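Local structure of CBS domain protein (Bacillus anthracis, 3LQN) at residues Lys18-Ser23 with Arg135-Leu140; Val30-Gly35 with Lys59-Ile64; Ala67-Gly72 with Glu82-Met87; Pro98-Glu103 with Ala107-Met112; Phe118-Ala121 with Tyr127-Gly130. The protein is of unknown function but carries two CBS domains, a module that in other proteins commonly binds adenosine-containing ligands and regulates partner proteins. All blocks are in the same frame, centred on the assembly; numbering follows the deposited sequence. Where two conformers were deposited one is given.

Interaction 1: residues Lys18-Ser23 with Arg135-Leu140; sequences KDLMIS and RAILKL. With SO4 (sulfate ion), chain G; SO4 (sulfate ion), chain D.
Arg135 NH1, in the conformer described here, reaches two sulfate ions at once. It donates to O4 of the sulfate of chain G at 2.6 Å and to O3 of the sulfate of chain D at 3.0 Å, both ions lying at the guanidinium edge near its plane. NH2 grips the first ion again through O3 (3.0 Å, nearly straight at 164°), while NE forms a salt bridge with Asp115 of the second subunit. The second ion spans the contact: its O1 lies 3.6 Å from Ala136 CB and equally far from Ile22 CG1. The direct touching is apolar and centred on Leu20, which sits on the short helix 17-20 and faces helix 134-144. Its two methyls divide the work, CD1 going to Ile137 CD1 (4.1 Å) and CD2 to Leu140 CD2 (4.0 Å), each pair crossing at about a right angle. Small Ala136 suits the point where the backbones come nearest, with its CB 3.7 Å from Leu20 O. An oily seam thus ties the N-terminal turn to the last helix of the CBS domain, and the sulfates beside it, probably from the crystallisation liquor, mark a spot that may suit anions.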
# COMPACT_ATOMS: atom_id res chain seq x y z
N LYS A 18 13.80 13.60 8.64
CA LYS A 18 14.90 12.71 8.96
C LYS A 18 14.69 11.88 10.22
O LYS A 18 15.28 10.82 10.36
CB LYS A 18 16.24 13.50 8.98
CG LYS A 18 16.99 13.73 10.34
CD LYS A 18 16.24 14.53 11.35
CE LYS A 18 17.19 15.18 12.40
NZ LYS A 18 17.67 14.40 13.59
N ASP A 19 13.86 12.37 11.13
CA ASP A 19 13.58 11.66 12.39
C ASP A 19 12.57 10.53 12.25
O ASP A 19 12.52 9.62 13.08
CB ASP A 19 13.06 12.62 13.44
CG ASP A 19 14.08 13.70 13.82
OD1 ASP A 19 15.19 13.36 14.25
OD2 ASP A 19 13.75 14.88 13.66
N LEU A 20 11.74 10.63 11.21
CA LEU A 20 10.64 9.70 10.99
C LEU A 20 10.99 8.69 9.87
O LEU A 20 10.34 7.64 9.73
CB LEU A 20 9.40 10.46 10.50
CG LEU A 20 8.64 11.43 11.43
CD1 LEU A 20 7.51 12.15 10.71
CD2 LEU A 20 8.09 10.72 12.62
N MET A 21 11.96 9.02 9.05
CA MET A 21 12.14 8.24 7.82
C MET A 21 12.79 6.90 8.10
O MET A 21 13.47 6.70 9.12
CB MET A 21 12.94 9.02 6.77
CG MET A 21 14.42 9.16 7.17
SD MET A 21 15.35 10.06 5.95
CE MET A 21 16.94 9.73 6.69
N ILE A 22 12.58 5.97 7.17
CA ILE A 22 13.34 4.74 7.18
C ILE A 22 14.61 5.02 6.40
O ILE A 22 14.55 5.48 5.27
CB ILE A 22 12.51 3.61 6.46
CG1 ILE A 22 11.24 3.25 7.24
CG2 ILE A 22 13.36 2.42 6.23
CD1 ILE A 22 10.23 2.43 6.33
N SER A 23 15.77 4.73 6.98
CA SER A 23 17.01 5.12 6.32
C SER A 23 17.28 4.34 5.03
O SER A 23 16.89 3.19 4.90
CB SER A 23 18.17 4.97 7.29
OG SER A 23 19.28 5.72 6.81
N ARG A 135 2.74 4.90 8.04
CA ARG A 135 2.73 4.34 9.39
C ARG A 135 3.44 5.24 10.39
O ARG A 135 2.90 5.52 11.45
CB ARG A 135 3.31 2.94 9.42
CG ARG A 135 3.39 2.39 10.82
CD ARG A 135 3.75 0.92 10.82
NE ARG A 135 3.61 0.36 12.15
CZ ARG A 135 4.52 0.49 13.11
NH1 ARG A 135 5.64 1.16 12.89
NH2 ARG A 135 4.30 -0.05 14.30
N ALA A 136 4.64 5.71 10.04
CA ALA A 136 5.38 6.55 10.93
C ALA A 136 4.57 7.81 11.33
O ALA A 136 4.53 8.20 12.49
CB ALA A 136 6.78 6.94 10.29
N ILE A 137 3.93 8.45 10.36
CA ILE A 137 3.09 9.60 10.72
C ILE A 137 1.92 9.23 11.66
O ILE A 137 1.59 9.95 12.62
CB ILE A 137 2.60 10.35 9.46
CG1 ILE A 137 3.70 11.27 8.95
CG2 ILE A 137 1.42 11.22 9.80
CD1 ILE A 137 4.73 10.63 8.11
N LEU A 138 1.32 8.07 11.40
CA LEU A 138 0.15 7.63 12.14
C LEU A 138 0.54 7.15 13.53
O LEU A 138 -0.20 7.33 14.48
CB LEU A 138 -0.59 6.51 11.39
CG LEU A 138 -1.41 6.94 10.17
CD1 LEU A 138 -1.58 5.76 9.16
CD2 LEU A 138 -2.75 7.50 10.55
N LYS A 139 1.72 6.56 13.63
CA LYS A 139 2.14 5.99 14.89
C LYS A 139 2.36 7.17 15.84
O LYS A 139 1.95 7.15 17.00
CB LYS A 139 3.39 5.14 14.66
CG LYS A 139 3.86 4.36 15.85
CD LYS A 139 5.20 3.72 15.57
CE LYS A 139 6.19 4.06 16.69
NZ LYS A 139 7.60 3.82 16.28
N LEU A 140 2.98 8.22 15.32
CA LEU A 140 3.19 9.44 16.06
C LEU A 140 1.87 10.13 16.44
O LEU A 140 1.74 10.62 17.55
CB LEU A 140 4.08 10.40 15.26
CG LEU A 140 4.50 11.64 16.03
CD1 LEU A 140 5.02 11.25 17.38
CD2 LEU A 140 5.55 12.39 15.25
S SO4 G . 7.26 0.50 16.35
O1 SO4 G . 7.84 1.58 17.15
O2 SO4 G . 8.08 -0.70 16.52
O3 SO4 G . 5.90 0.23 16.80
O4 SO4 G . 7.25 0.89 14.93
S SO4 D . 7.85 2.75 9.80
O1 SO4 D . 8.62 3.97 9.62
O2 SO4 D . 8.75 1.66 10.20
O3 SO4 D . 6.87 2.94 10.87
O4 SO4 D . 7.21 2.41 8.53

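Interaction 2: residues Val30-Gly35 with Lys59-Ile64; sequences VQIGNG and KLHGLI. With SO4 (sulfate ion), chain C; SO4 (sulfate ion), chain F.
The imidazole of His61 is met obliquely by Ile32, whose CG2, in the conformer described, stops 4.1 Å from ND1; the ring's other nitrogen, NE2, is hydrogen-bonded to Asp55. This ring stands on a classic beta bulge of the first CBS domain, where His61 and Gly62 together face Val53 on the neighbouring strand 50-54. A second flat group, the amide of Asn34, stabilises the opposing loop. Its OD1 accepts Gln31 N at 2.9 Å from above the carbonyl plane, with an almost linear N-H (170°), and Gln31 to Asn34 form a type I beta turn. Its ND2 donates at 2.8 Å to O1 of the sulfate of chain F, an ion probably from the crystallisation liquor. Deeper in, beta-branched Val30 and Ile64 meet methyl to methyl, CG2 to CG2 at 3.8 Å, and cross at about a right angle. Each of these methyls lies between the backbone N and the carbonyl carbon of its own residue, which turns it toward the other segment. At the far end Gly35, the N-cap of helix 36-46, gives its N to O3 of the sulfate of chain C, probably of the same origin, at 2.7 Å.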
# COMPACT_ATOMS: atom_id res chain seq x y z
N VAL A 30 16.43 0.04 -7.50
CA VAL A 30 16.88 -0.40 -8.81
C VAL A 30 17.40 0.82 -9.59
O VAL A 30 17.28 1.96 -9.14
CB VAL A 30 15.72 -1.13 -9.59
CG1 VAL A 30 15.43 -2.48 -8.93
CG2 VAL A 30 14.45 -0.24 -9.63
N GLN A 31 17.89 0.58 -10.80
CA GLN A 31 18.38 1.61 -11.75
C GLN A 31 17.53 1.67 -13.01
O GLN A 31 16.88 0.69 -13.33
CB GLN A 31 19.82 1.25 -12.16
CG GLN A 31 20.76 1.31 -11.00
CD GLN A 31 22.19 1.53 -11.43
OE1 GLN A 31 22.87 2.43 -10.94
NE2 GLN A 31 22.65 0.73 -12.38
N ILE A 32 17.55 2.77 -13.75
CA ILE A 32 16.62 2.91 -14.93
C ILE A 32 16.70 1.84 -16.05
O ILE A 32 15.71 1.50 -16.75
CB ILE A 32 16.67 4.36 -15.59
CG1 ILE A 32 18.03 4.61 -16.23
CG2 ILE A 32 16.30 5.47 -14.56
CD1 ILE A 32 18.02 5.69 -17.33
N GLY A 33 17.89 1.29 -16.20
CA GLY A 33 18.11 0.26 -17.19
C GLY A 33 17.90 -1.14 -16.69
O GLY A 33 18.04 -2.06 -17.48
N ASN A 34 17.57 -1.33 -15.40
CA ASN A 34 17.22 -2.69 -14.97
C ASN A 34 15.98 -3.23 -15.68
O ASN A 34 15.06 -2.47 -15.97
CB ASN A 34 17.01 -2.75 -13.46
CG ASN A 34 18.32 -2.69 -12.66
OD1 ASN A 34 18.36 -2.17 -11.57
ND2 ASN A 34 19.40 -3.20 -13.24
N GLY A 35 15.97 -4.54 -15.97
CA GLY A 35 14.79 -5.27 -16.48
C GLY A 35 13.63 -5.26 -15.50
O GLY A 35 13.82 -5.12 -14.29
N LYS A 59 21.43 9.19 -6.73
CA LYS A 59 20.44 10.26 -6.82
C LYS A 59 19.11 9.69 -7.27
O LYS A 59 19.05 8.74 -8.03
CB LYS A 59 20.94 11.39 -7.74
CG LYS A 59 22.04 12.18 -7.02
CD LYS A 59 22.72 13.24 -7.86
CE LYS A 59 23.78 13.92 -7.00
NZ LYS A 59 23.88 15.37 -7.34
N LEU A 60 18.04 10.29 -6.77
CA LEU A 60 16.68 9.83 -6.99
C LEU A 60 16.16 10.26 -8.36
O LEU A 60 16.19 11.45 -8.69
CB LEU A 60 15.80 10.40 -5.85
CG LEU A 60 14.36 9.95 -5.95
CD1 LEU A 60 14.25 8.37 -5.78
CD2 LEU A 60 13.50 10.74 -4.93
N HIS A 61 15.72 9.29 -9.16
CA HIS A 61 15.08 9.51 -10.47
C HIS A 61 13.58 9.30 -10.49
O HIS A 61 12.86 9.91 -11.26
CB HIS A 61 15.72 8.60 -11.51
CG HIS A 61 17.00 9.13 -12.06
ND1 HIS A 61 17.23 9.25 -13.41
CD2 HIS A 61 18.09 9.63 -11.43
CE1 HIS A 61 18.44 9.78 -13.59
NE2 HIS A 61 18.97 10.02 -12.41
N GLY A 62 13.09 8.43 -9.64
CA GLY A 62 11.68 8.15 -9.66
C GLY A 62 11.39 7.02 -8.73
O GLY A 62 12.26 6.61 -7.99
N LEU A 63 10.18 6.51 -8.80
CA LEU A 63 9.74 5.39 -7.95
C LEU A 63 9.21 4.31 -8.87
O LEU A 63 8.62 4.63 -9.91
CB LEU A 63 8.56 5.78 -7.08
CG LEU A 63 8.70 6.25 -5.63
CD1 LEU A 63 7.28 6.41 -4.98
CD2 LEU A 63 9.54 5.28 -4.84
N ILE A 64 9.32 3.05 -8.47
CA ILE A 64 8.64 2.00 -9.24
C ILE A 64 7.93 1.12 -8.28
O ILE A 64 8.52 0.79 -7.25
CB ILE A 64 9.59 1.25 -10.18
CG1 ILE A 64 8.81 0.18 -10.98
CG2 ILE A 64 10.78 0.60 -9.41
CD1 ILE A 64 9.66 -0.47 -12.14
S SO4 C . 18.82 -6.70 -15.60
O1 SO4 C . 19.61 -5.84 -16.48
O2 SO4 C . 19.78 -7.40 -14.75
O3 SO4 C . 18.09 -5.80 -14.76
O4 SO4 C . 17.98 -7.59 -16.34
S SO4 F . 22.78 -3.52 -11.61
O1 SO4 F . 22.14 -2.71 -12.66
O2 SO4 F . 24.12 -3.89 -12.04
O3 SO4 F . 22.90 -2.73 -10.39
O4 SO4 F . 21.99 -4.72 -11.35

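Interaction 3: residues Ala67-Gly72 with Glu82-Met87; sequences AMILDG and ERLEEM
Apolar packing joins Ile69, on the helix of residues 67-72 in the first CBS domain, to Leu84 of the 3-10 segment that follows a short connection. The branch methyl CG2 of Ile69 meets CD2 of Leu84 at 3.6 Å, and the two side chains cross at about a right angle. In Ile69 that methyl stands anti to the backbone N, with CG1 anti to the carbonyl carbon (chi1 -65°), which leaves CG1 to pack on Ile64. Branched aliphatic residues suit such a buried place, since both carry several methyls and no polar end to satisfy.

Polar and sulfur contacts gather at the end of the helix segment. The carbonyl oxygen of Gly72 lies 3.1 Å from Arg83 NH1 and 3.8 Å from the methyl CE of Met87. The absence of a side chain on Gly72 is consistent with the close approach of Met87 CE. Arg83 gets there by bending at chi2 and chi3, and Met87 by bending at chi3 (72°). The two also pack on each other, with Met87 SD 3.8 Å above one face of the guanidinium and offset toward its rim. Flexible unbranched methionine can follow that flat surface.

Backbone bonds fix the second partner's shape: Glu86 N to Arg83 O and Met87 N to Leu84 O, each 3.1 Å, keep the short turn wound.

Around this contact, which lies by the second subunit, helix 36-46 offers Leu43 to Ile69 and Leu36 to Met87, Ile73 continues the cover over Arg83 and Leu84, and Phe81 of the second subunit packs against Leu84.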
# COMPACT_ATOMS: atom_id res chain seq x y z
N ALA A 67 2.37 -2.26 -8.49
CA ALA A 67 1.25 -1.77 -9.27
C ALA A 67 1.71 -1.24 -10.67
O ALA A 67 1.03 -1.53 -11.68
CB ALA A 67 0.43 -0.72 -8.48
N MET A 68 2.78 -0.45 -10.75
CA MET A 68 3.21 0.16 -12.01
C MET A 68 3.65 -0.95 -12.98
O MET A 68 3.33 -0.94 -14.16
CB MET A 68 4.38 1.14 -11.84
CG MET A 68 4.00 2.41 -11.14
SD MET A 68 5.49 3.34 -10.81
CE MET A 68 5.02 4.09 -9.27
N ILE A 69 4.34 -1.92 -12.41
CA ILE A 69 4.78 -3.05 -13.21
C ILE A 69 3.64 -3.87 -13.79
O ILE A 69 3.61 -4.14 -15.02
CB ILE A 69 5.74 -3.94 -12.42
CG1 ILE A 69 7.02 -3.11 -12.13
CG2 ILE A 69 6.11 -5.19 -13.29
CD1 ILE A 69 8.10 -3.95 -11.27
N LEU A 70 2.71 -4.28 -12.93
CA LEU A 70 1.57 -5.09 -13.39
C LEU A 70 0.65 -4.26 -14.36
O LEU A 70 0.20 -4.78 -15.37
CB LEU A 70 0.76 -5.60 -12.20
CG LEU A 70 1.61 -6.49 -11.28
CD1 LEU A 70 0.75 -6.88 -10.04
CD2 LEU A 70 2.11 -7.74 -12.06
N ASP A 71 0.49 -2.97 -14.09
CA ASP A 71 -0.32 -2.11 -15.00
C ASP A 71 0.35 -2.08 -16.39
O ASP A 71 -0.31 -1.99 -17.43
CB ASP A 71 -0.36 -0.67 -14.47
CG ASP A 71 -1.33 -0.51 -13.31
OD1 ASP A 71 -2.04 -1.47 -13.03
OD2 ASP A 71 -1.37 0.56 -12.69
N GLY A 72 1.65 -2.16 -16.38
CA GLY A 72 2.45 -2.09 -17.58
C GLY A 72 2.29 -3.32 -18.43
O GLY A 72 2.62 -3.27 -19.59
N GLU A 82 4.82 -12.57 -19.81
CA GLU A 82 5.87 -12.85 -20.77
C GLU A 82 6.49 -11.57 -21.28
O GLU A 82 7.66 -11.56 -21.71
CB GLU A 82 5.33 -13.67 -21.94
CG GLU A 82 4.35 -12.92 -22.81
CD GLU A 82 2.91 -12.96 -22.27
OE1 GLU A 82 2.68 -13.55 -21.19
OE2 GLU A 82 2.02 -12.39 -22.95
N ARG A 83 5.73 -10.49 -21.24
CA ARG A 83 6.30 -9.18 -21.61
C ARG A 83 7.39 -8.63 -20.71
O ARG A 83 8.13 -7.73 -21.13
CB ARG A 83 5.21 -8.12 -21.75
CG ARG A 83 4.07 -8.51 -22.71
CD ARG A 83 3.72 -7.42 -23.67
NE ARG A 83 3.16 -6.24 -23.06
CZ ARG A 83 3.73 -5.03 -23.11
NH1 ARG A 83 3.15 -4.00 -22.52
NH2 ARG A 83 4.87 -4.87 -23.77
N LEU A 84 7.48 -9.10 -19.47
CA LEU A 84 8.43 -8.47 -18.56
C LEU A 84 9.86 -8.60 -19.01
O LEU A 84 10.64 -7.70 -18.78
CB LEU A 84 8.33 -9.00 -17.12
CG LEU A 84 6.95 -8.76 -16.48
CD1 LEU A 84 6.91 -9.66 -15.20
CD2 LEU A 84 6.79 -7.26 -16.19
N GLU A 85 10.16 -9.72 -19.67
CA GLU A 85 11.52 -10.04 -20.10
C GLU A 85 12.05 -8.96 -21.07
O GLU A 85 13.26 -8.76 -21.19
CB GLU A 85 11.52 -11.41 -20.81
CG GLU A 85 12.90 -11.85 -21.27
CD GLU A 85 12.91 -13.20 -22.01
OE1 GLU A 85 12.19 -13.37 -23.03
OE2 GLU A 85 13.67 -14.08 -21.56
N GLU A 86 11.14 -8.28 -21.75
CA GLU A 86 11.49 -7.31 -22.79
C GLU A 86 11.51 -5.86 -22.30
O GLU A 86 11.87 -4.98 -23.05
CB GLU A 86 10.49 -7.37 -23.97
CG GLU A 86 9.72 -8.69 -24.17
CD GLU A 86 8.51 -8.52 -25.13
OE1 GLU A 86 7.74 -9.48 -25.33
OE2 GLU A 86 8.34 -7.41 -25.69
N MET A 87 11.07 -5.62 -21.06
CA MET A 87 10.88 -4.27 -20.56
C MET A 87 11.86 -3.85 -19.51
O MET A 87 12.45 -4.68 -18.80
CB MET A 87 9.48 -4.18 -19.95
CG MET A 87 8.44 -4.55 -21.03
SD MET A 87 6.76 -4.63 -20.36
CE MET A 87 6.38 -2.97 -20.07

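Interaction 4: residues Pro98-Glu103 with Ala107-Met112; sequences PVLKLE and AKALEM
Leu100 and Met112 form the tight part of this contact, sliding past each other in opposite directions. Leu100 CD2 and Met112 CE are only 3.4 Å apart, closer than carbon atoms usually pack, and Met112 SD lies 3.8 Å from Leu100 CG. The thioether reaches the strand because CG is anti to the backbone N (chi1 -157°) and the chain then folds at chi3 (-82°), bringing the methyl back over the leucine. On the way SD also rests 3.7 Å from Pro98 CB, so one flexible side chain covers two residues of the strand region. The other leucine methyl, CD1, settles on the helix surface at Ala109, 3.8 Å from its CA, where an alanine keeps the backbone within reach.

The outer side is looser. Lys108 runs extended past Leu100 CD2, with CG and CE each 3.9 Å from that methyl, so its aliphatic stem covers the leucine while the ammonium end lies toward solvent, with Asp104 as a long, weak ionic partner.

Strand 99-101 and helix 107-112 run nearly antiparallel (172°), with axes 10.0 Å apart at closest approach. They are the first two elements of a beta-alpha-beta unit in the second CBS domain, completed by strand 118-122, whose Ile119 touches Pro98, Leu100 and Met112, while Leu132 of strand 128-133 packs on Leu100 and Ala109.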
# COMPACT_ATOMS: atom_id res chain seq x y z
N PRO A 98 6.44 12.42 -4.92
CA PRO A 98 6.57 13.16 -3.66
C PRO A 98 7.99 13.05 -3.09
O PRO A 98 8.47 11.95 -2.84
CB PRO A 98 5.55 12.43 -2.76
CG PRO A 98 5.60 10.99 -3.26
CD PRO A 98 5.62 11.20 -4.76
N VAL A 99 8.66 14.19 -2.88
CA VAL A 99 9.98 14.19 -2.26
C VAL A 99 10.13 15.28 -1.18
O VAL A 99 9.74 16.44 -1.37
CB VAL A 99 11.13 14.34 -3.31
CG1 VAL A 99 12.49 14.41 -2.62
CG2 VAL A 99 11.11 13.16 -4.29
N LEU A 100 10.68 14.89 -0.04
CA LEU A 100 10.88 15.84 1.05
C LEU A 100 12.38 15.89 1.36
O LEU A 100 13.08 14.95 1.10
CB LEU A 100 10.11 15.44 2.30
CG LEU A 100 8.60 15.59 2.08
CD1 LEU A 100 7.89 15.15 3.29
CD2 LEU A 100 8.21 17.03 1.77
N LYS A 101 12.83 17.02 1.90
CA LYS A 101 14.21 17.16 2.39
C LYS A 101 14.28 16.64 3.83
O LYS A 101 13.27 16.59 4.55
CB LYS A 101 14.57 18.64 2.44
CG LYS A 101 14.38 19.41 1.16
CD LYS A 101 15.43 20.52 1.08
CE LYS A 101 16.82 19.90 1.03
NZ LYS A 101 17.90 20.72 1.70
N LEU A 102 15.47 16.27 4.25
CA LEU A 102 15.68 15.78 5.61
C LEU A 102 15.15 16.72 6.66
O LEU A 102 14.69 16.27 7.70
CB LEU A 102 17.19 15.64 5.84
CG LEU A 102 17.96 14.66 4.97
CD1 LEU A 102 19.44 15.03 5.02
CD2 LEU A 102 17.70 13.25 5.48
N GLU A 103 15.27 18.03 6.42
CA GLU A 103 14.86 19.02 7.40
C GLU A 103 13.42 19.48 7.26
O GLU A 103 12.97 20.32 8.04
CB GLU A 103 15.81 20.24 7.43
CG GLU A 103 15.83 21.06 6.17
CD GLU A 103 16.91 20.61 5.22
OE1 GLU A 103 17.08 19.39 5.04
OE2 GLU A 103 17.61 21.48 4.65
N ALA A 107 4.58 18.67 9.88
CA ALA A 107 3.39 19.20 9.24
C ALA A 107 3.39 18.96 7.73
O ALA A 107 2.37 18.58 7.15
CB ALA A 107 3.29 20.69 9.53
N LYS A 108 4.53 19.21 7.10
CA LYS A 108 4.64 19.08 5.65
C LYS A 108 4.51 17.62 5.22
O LYS A 108 3.85 17.30 4.21
CB LYS A 108 5.97 19.67 5.19
CG LYS A 108 6.16 19.70 3.68
CD LYS A 108 7.34 20.59 3.34
CE LYS A 108 7.42 20.89 1.85
NZ LYS A 108 8.26 22.11 1.59
N ALA A 109 5.10 16.73 6.01
CA ALA A 109 5.01 15.29 5.73
C ALA A 109 3.61 14.77 5.93
O ALA A 109 3.08 14.06 5.08
CB ALA A 109 5.99 14.50 6.60
N LEU A 110 3.01 15.09 7.09
CA LEU A 110 1.63 14.66 7.34
C LEU A 110 0.71 15.02 6.19
O LEU A 110 -0.04 14.19 5.70
CB LEU A 110 1.09 15.31 8.61
CG LEU A 110 -0.44 15.19 8.81
CD1 LEU A 110 -0.86 13.76 8.96
CD2 LEU A 110 -0.78 15.98 10.03
N GLU A 111 0.77 16.27 5.77
CA GLU A 111 -0.01 16.70 4.61
C GLU A 111 0.31 15.90 3.33
O GLU A 111 -0.61 15.42 2.63
CB GLU A 111 0.18 18.18 4.36
CG GLU A 111 -0.57 18.68 3.16
CD GLU A 111 -0.38 20.16 2.95
OE1 GLU A 111 -1.39 20.85 2.70
OE2 GLU A 111 0.78 20.62 3.03
N MET A 112 1.59 15.76 3.01
CA MET A 112 1.96 14.95 1.84
C MET A 112 1.44 13.51 1.91
O MET A 112 1.07 12.95 0.87
CB MET A 112 3.49 14.95 1.63
CG MET A 112 3.87 14.64 0.20
SD MET A 112 5.59 15.03 -0.13
CE MET A 112 5.57 16.81 -0.44

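Interaction 5: residues Phe118-Ala121 with Tyr127-Gly130; sequences FICA and YFEG
Two backbone hydrogen bonds hold Ala121 to the opposite strand: its N donates to Gly130 O at 2.8 Å with a nearly straight N-H (174°), and its O accepts Glu129 N at 2.9 Å. Because Glu129 and Gly130 both face the one residue Ala121, the antiparallel hairpin carries a classic beta bulge. Glycine suits this place, since Gly130 has a backbone conformation that other residues seldom adopt, and small Ala121 fits opposite, its CB 3.5 Å from Gly130 O.

Packing starts just outside these bonds. Glu129 CB lies 3.6 Å from Ala121 O, although in the conformer described its carboxylate end leads away from the contact. Phe128, whose CG is anti to the backbone N (chi1 173°), swings its ring back toward the partner strand and brings CD1 to 3.8 Å from Ala121 O. Gly130 N stands 3.8 Å above one ring face, offset toward the rim. Cys120 makes an oblique sulfur-aromatic contact with the same ring, SG being 4.2 Å from CE1; a small thiol and a flat ring suit this buried spot.

Strands 118-122 and 128-133 are central in the sheet of the second CBS domain: Cys120 bonds through its backbone to Pro98 and Leu100 at strand 99-101 on the far side, Phe128 packs on Pro52 and Leu54 of the first domain's strand 50-54, and Ile119 touches Thr113 of helix 106-115.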
# COMPACT_ATOMS: atom_id res chain seq x y z
N PHE A 118 3.90 6.75 0.23
CA PHE A 118 5.26 7.00 0.61
C PHE A 118 6.09 7.92 -0.24
O PHE A 118 5.94 8.08 -1.47
CB PHE A 118 5.99 5.75 1.16
CG PHE A 118 6.92 5.07 0.19
CD1 PHE A 118 8.01 5.75 -0.36
CD2 PHE A 118 6.75 3.73 -0.09
CE1 PHE A 118 8.89 5.09 -1.23
CE2 PHE A 118 7.62 3.08 -0.92
CZ PHE A 118 8.71 3.76 -1.49
N ILE A 119 6.98 8.53 0.49
CA ILE A 119 7.59 9.75 0.05
C ILE A 119 9.06 9.53 0.25
O ILE A 119 9.49 9.00 1.28
CB ILE A 119 7.14 10.85 0.98
CG1 ILE A 119 5.63 11.09 0.81
CG2 ILE A 119 7.98 12.13 0.74
CD1 ILE A 119 4.98 11.70 2.08
N CYS A 120 9.82 9.96 -0.74
CA CYS A 120 11.24 9.82 -0.67
C CYS A 120 11.82 11.07 -0.06
O CYS A 120 11.38 12.17 -0.36
CB CYS A 120 11.80 9.65 -2.09
SG CYS A 120 11.32 8.06 -2.88
N ALA A 121 12.83 10.87 0.77
CA ALA A 121 13.61 11.91 1.38
C ALA A 121 14.90 12.02 0.61
O ALA A 121 15.52 11.01 0.34
CB ALA A 121 13.89 11.55 2.80
N TYR A 127 20.66 13.38 -3.32
CA TYR A 127 20.99 12.01 -2.99
C TYR A 127 19.78 11.46 -2.26
O TYR A 127 19.20 12.15 -1.42
CB TYR A 127 22.23 11.89 -2.07
CG TYR A 127 23.53 12.31 -2.79
CD1 TYR A 127 24.17 11.45 -3.69
CD2 TYR A 127 24.09 13.56 -2.57
CE1 TYR A 127 25.35 11.85 -4.36
CE2 TYR A 127 25.25 13.96 -3.23
CZ TYR A 127 25.87 13.11 -4.12
OH TYR A 127 27.02 13.54 -4.74
N PHE A 128 19.47 10.20 -2.52
CA PHE A 128 18.40 9.51 -1.81
C PHE A 128 18.85 9.19 -0.37
O PHE A 128 19.92 8.65 -0.17
CB PHE A 128 18.10 8.21 -2.58
CG PHE A 128 17.13 7.31 -1.89
CD1 PHE A 128 15.83 7.74 -1.64
CD2 PHE A 128 17.54 6.08 -1.43
CE1 PHE A 128 14.91 6.89 -0.99
CE2 PHE A 128 16.64 5.26 -0.75
CZ PHE A 128 15.34 5.66 -0.54
N GLU A 129 18.00 9.52 0.62
CA GLU A 129 18.35 9.44 2.05
C GLU A 129 17.48 8.50 2.86
O GLU A 129 17.86 8.06 3.96
CB GLU A 129 18.24 10.85 2.66
CG GLU A 129 19.30 11.78 2.09
CD GLU A 129 20.71 11.29 2.39
OE1 GLU A 129 21.64 11.50 1.56
OE2 GLU A 129 20.91 10.70 3.48
N GLY A 130 16.29 8.22 2.34
CA GLY A 130 15.35 7.35 2.99
C GLY A 130 13.91 7.48 2.47
O GLY A 130 13.62 8.25 1.54

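In the fold
From the N terminus, the chain opens interaction 1 at residues 18-23 and closes it only at residues 135-140, so the other four contacts all lie within that long loop. They follow in series: interaction 2 joins the loop before helix 36-46 to strand 60-65, interaction 3 returns the chain to helix 66-72, interaction 4 pairs strand 99-101 with helix 106-115, and interaction 5 closes a hairpin; none cross. Interactions 2 and 3 consolidate the first CBS domain, and 4 and 5 the second; interaction 1 packs the N-terminal turn on the last helix, next to where strand 22-23 joins that sheet. Leu60 and Leu63 touching Cys120 join the two domains, while interactions 1, 3 and 4 reach the second subunit.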